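Local coordinates for protein PmoF1 (Methylocystis sp. ATCC 49242, PDB 6P17) that probably binds and delivers copper as a PCu(A)C-type chaperone in a methane-oxidising bacterium, at residues F32-G37 with K74-L79; K42-K47 with T104-K109. All blocks are in the same frame, centred on the assembly; numbering follows the deposited sequence.

Interaction 1 and interaction 2 show how a chain without helices ties its strands together over long separations. From the N terminus, after strands 4-7 and 10-18, strand 27-35 is the first to take part, and strand 41-48 follows it. Interaction 1 closes when strand 75-91 returns to pair with the end of strand 27-35; 36 residues separate 32-37 from 74-79. Interaction 2 closes later, when strand 101-107 pairs with strand 41-48, and 56 residues separate 42-47 from 104-109. The segments alternate along the chain, so the two closures cross instead of nesting. Their centres lie about 14 Å apart, and Ile33 CG2 packs on Phe107 CE1 at 4.2 Å, joining the two strand pairs.

Interaction 1 (F32-G37 with K74-L79); sequences FIHNNG and KQKITL
Ile33 and Ile77 trade backbone bonds in both directions, N of Ile33 to O of Ile77 and N of Ile77 to O of Ile33, each 2.9 Å long and nearly straight. This is the hydrogen-bonded pair at the heart of an antiparallel match between strands 27-35 and 75-91. Asn35 N continues the ladder onto Gln75 O at 2.9 Å, whereas from the other segment Asn35 O receives two weak, bent bonds, from Lys74 N and Gln75 N. Beyond the strand end, Lys74 uses its side chain: bent at chi2 (-59°), it reaches along the turn and sets NZ 2.7 Å from Asn36 O, from above the carbonyl plane. The Asn35 amide is engaged at both ends. Its OD1 accepts from Gly37 N at 3.0 Å, forming an Asx turn as the chain leaves the strand, while ND2 donates to the carbonyls of Thr39 and Leu71. In this all-beta fold of the PCu(A)C family, strand 10-18 flanks the other edge of 27-35, and its Glu13 accepts through OE1 from His34 NE2, satisfying that nitrogen. On the same face of the sheet Lys76 runs beside His34, its CG 3.9 Å from the imidazole centroid in a CH-pi contact offset toward the rim. Its chain turns at chi3 (98°) and carries NZ over the middle of the Phe32 ring, a cation-pi contact 3.7 Å from the centroid, which probably helps to stabilise the ammonium charge. Thr78 CG2 approaches the ring at its edge. Ile33 occupies the reverse face, where its CD1 meets Leu79 CD1 at 4.0 Å and Leu71 of strand 69-71 adds to the apolar layer.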
# COMPACT_ATOMS: atom_id res chain seq x y z
N PHE A 32 -2.65 4.76 -5.51
CA PHE A 32 -3.18 6.11 -5.32
C PHE A 32 -4.15 6.05 -4.15
O PHE A 32 -4.99 5.15 -4.09
CB PHE A 32 -3.94 6.59 -6.55
CG PHE A 32 -3.09 6.77 -7.78
CD1 PHE A 32 -1.75 7.08 -7.69
CD2 PHE A 32 -3.67 6.63 -9.04
CE1 PHE A 32 -0.99 7.26 -8.84
CE2 PHE A 32 -2.92 6.80 -10.18
CZ PHE A 32 -1.57 7.12 -10.08
N ILE A 33 -4.05 7.01 -3.23
CA ILE A 33 -5.00 7.12 -2.13
C ILE A 33 -5.60 8.51 -2.15
O ILE A 33 -4.88 9.50 -1.95
CB ILE A 33 -4.35 6.84 -0.78
CG1 ILE A 33 -3.69 5.46 -0.81
CG2 ILE A 33 -5.42 6.87 0.30
CD1 ILE A 33 -2.69 5.24 0.31
N HIS A 34 -6.90 8.59 -2.37
CA HIS A 34 -7.60 9.87 -2.36
C HIS A 34 -8.20 10.10 -0.98
O HIS A 34 -8.71 9.18 -0.36
CB HIS A 34 -8.74 9.89 -3.38
CG HIS A 34 -8.30 9.63 -4.78
ND1 HIS A 34 -8.24 10.62 -5.73
CD2 HIS A 34 -7.90 8.49 -5.40
CE1 HIS A 34 -7.84 10.11 -6.88
NE2 HIS A 34 -7.63 8.82 -6.70
N ASN A 35 -8.11 11.32 -0.49
CA ASN A 35 -8.90 11.74 0.67
C ASN A 35 -9.91 12.73 0.14
O ASN A 35 -9.55 13.87 -0.18
CB ASN A 35 -8.02 12.35 1.76
CG ASN A 35 -8.80 12.70 3.02
OD1 ASN A 35 -10.03 12.66 3.04
ND2 ASN A 35 -8.08 13.06 4.07
N ASN A 36 -11.17 12.31 0.01
CA ASN A 36 -12.22 13.18 -0.49
C ASN A 36 -12.98 13.89 0.63
O ASN A 36 -13.99 14.53 0.36
CB ASN A 36 -13.22 12.40 -1.35
CG ASN A 36 -12.54 11.69 -2.51
OD1 ASN A 36 -11.75 12.29 -3.26
ND2 ASN A 36 -12.84 10.40 -2.67
N GLY A 37 -12.51 13.77 1.87
CA GLY A 37 -13.17 14.38 3.01
C GLY A 37 -12.51 15.70 3.38
O GLY A 37 -11.52 16.12 2.78
N LYS A 74 -8.85 16.45 0.82
CA LYS A 74 -9.06 16.87 -0.57
C LYS A 74 -7.77 16.79 -1.39
O LYS A 74 -7.48 17.68 -2.19
CB LYS A 74 -9.66 18.28 -0.65
CG LYS A 74 -11.02 18.43 -0.02
CD LYS A 74 -12.05 17.50 -0.66
CE LYS A 74 -13.45 17.85 -0.15
NZ LYS A 74 -14.51 16.96 -0.71
N GLN A 75 -7.00 15.72 -1.19
CA GLN A 75 -5.79 15.50 -1.97
C GLN A 75 -5.69 14.02 -2.35
O GLN A 75 -6.19 13.14 -1.65
CB GLN A 75 -4.51 15.90 -1.20
CG GLN A 75 -4.41 17.40 -0.82
CD GLN A 75 -3.02 17.81 -0.34
OE1 GLN A 75 -2.01 17.21 -0.72
NE2 GLN A 75 -2.96 18.83 0.50
N LYS A 76 -5.02 13.77 -3.47
CA LYS A 76 -4.60 12.43 -3.86
C LYS A 76 -3.12 12.28 -3.52
O LYS A 76 -2.30 13.08 -3.96
CB LYS A 76 -4.84 12.17 -5.35
CG LYS A 76 -4.32 10.82 -5.82
CD LYS A 76 -4.51 10.60 -7.32
CE LYS A 76 -3.24 10.91 -8.10
NZ LYS A 76 -3.35 10.49 -9.53
N ILE A 77 -2.79 11.27 -2.74
CA ILE A 77 -1.39 10.96 -2.44
C ILE A 77 -0.99 9.78 -3.29
O ILE A 77 -1.75 8.80 -3.41
CB ILE A 77 -1.20 10.65 -0.94
CG1 ILE A 77 -1.61 11.85 -0.10
CG2 ILE A 77 0.26 10.25 -0.66
CD1 ILE A 77 -0.75 13.09 -0.37
N THR A 78 0.21 9.83 -3.85
CA THR A 78 0.73 8.77 -4.70
C THR A 78 1.79 7.95 -3.98
O THR A 78 2.77 8.50 -3.48
CB THR A 78 1.32 9.37 -5.99
OG1 THR A 78 0.25 9.93 -6.75
CG2 THR A 78 2.03 8.32 -6.80
N LEU A 79 1.60 6.63 -3.93
CA LEU A 79 2.66 5.71 -3.53
C LEU A 79 3.20 5.08 -4.80
O LEU A 79 2.44 4.45 -5.54
CB LEU A 79 2.16 4.63 -2.56
CG LEU A 79 1.96 4.94 -1.08
CD1 LEU A 79 1.07 6.16 -0.84
CD2 LEU A 79 1.39 3.70 -0.36

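Interaction 2 (K42-K47 with T104-K109); sequences KLVAVK and TLVFEK
Lys42 and Glu108 are joined twice. Their side chains form a salt bridge, NZ to OE1 at 3.2 Å with the ammonium above the carboxylate plane, and Glu108 N donates to Lys42 O at 2.9 Å. With chi1 at 46°, CG sits between the backbone N and the carbonyl carbon of Lys42, 3.5 Å from Glu108 CB; the bends at chi3 (67°) and chi4 (97°) then bring NZ to the carboxylate. With an alanine here, the Glu108 carboxylate would probably lose this charged mate and be freer to swing, though the backbone bond could remain. Farther along, Lys47 and Thr104 exchange two backbone bonds of 2.8 Å; Lys47 NZ goes on to a salt bridge with Glu112 of strand 111-120. Between these ends Val106 O accepts from Val44 N at 2.9 Å and, weakly, from Ala45 N, while Val106 N donates back to Ala45 O. The buried face holds Leu43, Val46, Leu105 and Phe107. Leu43 CD1 lies over the Phe107 ring, offset toward its rim, and also presses on Leu105 CG at 3.7 Å; Val12 of strand 10-18 adjoins both Leu105 and Phe107. Val46 and Leu105 run side by side. Because Val44 and Ala45 both sit opposite Val106, whose O they share, the strands form a classic beta bulge, set in an antiparallel pair of this PCu(A)C-type beta fold.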
# COMPACT_ATOMS: atom_id res chain seq x y z
N LYS A 42 -4.57 9.07 7.83
CA LYS A 42 -3.26 8.52 7.52
C LYS A 42 -3.39 7.02 7.38
O LYS A 42 -4.24 6.39 8.00
CB LYS A 42 -2.21 8.88 8.58
CG LYS A 42 -2.63 8.69 10.00
CD LYS A 42 -1.46 9.01 10.94
CE LYS A 42 -1.10 10.47 10.89
NZ LYS A 42 -1.72 11.23 12.00
N LEU A 43 -2.54 6.45 6.52
CA LEU A 43 -2.39 5.00 6.44
C LEU A 43 -1.34 4.59 7.46
O LEU A 43 -0.18 5.02 7.37
CB LEU A 43 -2.01 4.59 5.02
CG LEU A 43 -1.65 3.11 4.86
CD1 LEU A 43 -2.89 2.23 4.89
CD2 LEU A 43 -0.82 2.92 3.60
N VAL A 44 -1.73 3.78 8.43
CA VAL A 44 -0.85 3.50 9.56
C VAL A 44 -0.30 2.08 9.56
O VAL A 44 0.75 1.84 10.17
CB VAL A 44 -1.54 3.79 10.91
CG1 VAL A 44 -1.86 5.25 11.02
CG2 VAL A 44 -2.79 2.94 11.07
N ALA A 45 -0.95 1.13 8.90
CA ALA A 45 -0.41 -0.21 8.90
C ALA A 45 -0.98 -0.94 7.70
O ALA A 45 -1.98 -0.52 7.10
CB ALA A 45 -0.71 -0.97 10.19
N VAL A 46 -0.33 -2.04 7.37
CA VAL A 46 -0.77 -2.92 6.30
C VAL A 46 -0.58 -4.34 6.79
O VAL A 46 0.46 -4.68 7.37
CB VAL A 46 0.00 -2.67 4.99
CG1 VAL A 46 -0.39 -3.68 3.93
CG2 VAL A 46 -0.23 -1.27 4.50
N LYS A 47 -1.60 -5.17 6.60
CA LYS A 47 -1.56 -6.57 6.98
C LYS A 47 -1.59 -7.39 5.71
O LYS A 47 -2.42 -7.13 4.83
CB LYS A 47 -2.74 -6.94 7.88
CG LYS A 47 -2.91 -6.07 9.11
CD LYS A 47 -4.16 -6.48 9.89
CE LYS A 47 -4.61 -5.38 10.85
NZ LYS A 47 -5.87 -5.75 11.56
N THR A 104 -4.78 -6.04 3.77
CA THR A 104 -5.64 -5.18 4.59
C THR A 104 -4.90 -3.88 4.85
O THR A 104 -3.79 -3.88 5.38
CB THR A 104 -6.03 -5.85 5.91
OG1 THR A 104 -6.82 -7.02 5.66
CG2 THR A 104 -6.85 -4.87 6.73
N LEU A 105 -5.51 -2.76 4.44
CA LEU A 105 -4.99 -1.44 4.74
C LEU A 105 -5.70 -0.90 5.98
O LEU A 105 -6.92 -1.01 6.10
CB LEU A 105 -5.19 -0.49 3.57
CG LEU A 105 -4.05 -0.44 2.55
CD1 LEU A 105 -3.60 -1.84 2.11
CD2 LEU A 105 -4.39 0.43 1.34
N VAL A 106 -4.93 -0.34 6.91
CA VAL A 106 -5.47 0.20 8.15
C VAL A 106 -5.26 1.71 8.14
O VAL A 106 -4.11 2.17 8.14
CB VAL A 106 -4.81 -0.42 9.40
CG1 VAL A 106 -5.54 0.03 10.67
CG2 VAL A 106 -4.74 -1.94 9.31
N PHE A 107 -6.36 2.46 8.18
CA PHE A 107 -6.31 3.91 8.27
C PHE A 107 -6.66 4.37 9.69
O PHE A 107 -7.51 3.77 10.36
CB PHE A 107 -7.28 4.54 7.27
CG PHE A 107 -6.96 4.21 5.84
CD1 PHE A 107 -6.01 4.95 5.14
CD2 PHE A 107 -7.58 3.15 5.21
CE1 PHE A 107 -5.70 4.65 3.82
CE2 PHE A 107 -7.28 2.85 3.89
CZ PHE A 107 -6.34 3.60 3.19
N GLU A 108 -6.00 5.45 10.13
CA GLU A 108 -6.16 5.93 11.50
C GLU A 108 -7.62 6.22 11.84
O GLU A 108 -8.07 5.91 12.95
CB GLU A 108 -5.31 7.19 11.73
CG GLU A 108 -5.37 7.75 13.16
CD GLU A 108 -4.60 9.06 13.33
OE1 GLU A 108 -4.59 9.88 12.39
OE2 GLU A 108 -4.00 9.27 14.41
N LYS A 109 -8.36 6.83 10.92
CA LYS A 109 -9.75 7.22 11.18
C LYS A 109 -10.76 6.41 10.38
O LYS A 109 -11.79 6.00 10.94
CB LYS A 109 -9.94 8.71 10.89
CG LYS A 109 -9.19 9.61 11.86
CD LYS A 109 -9.34 11.08 11.51
CE LYS A 109 -8.44 11.97 12.38
NZ LYS A 109 -8.67 11.73 13.84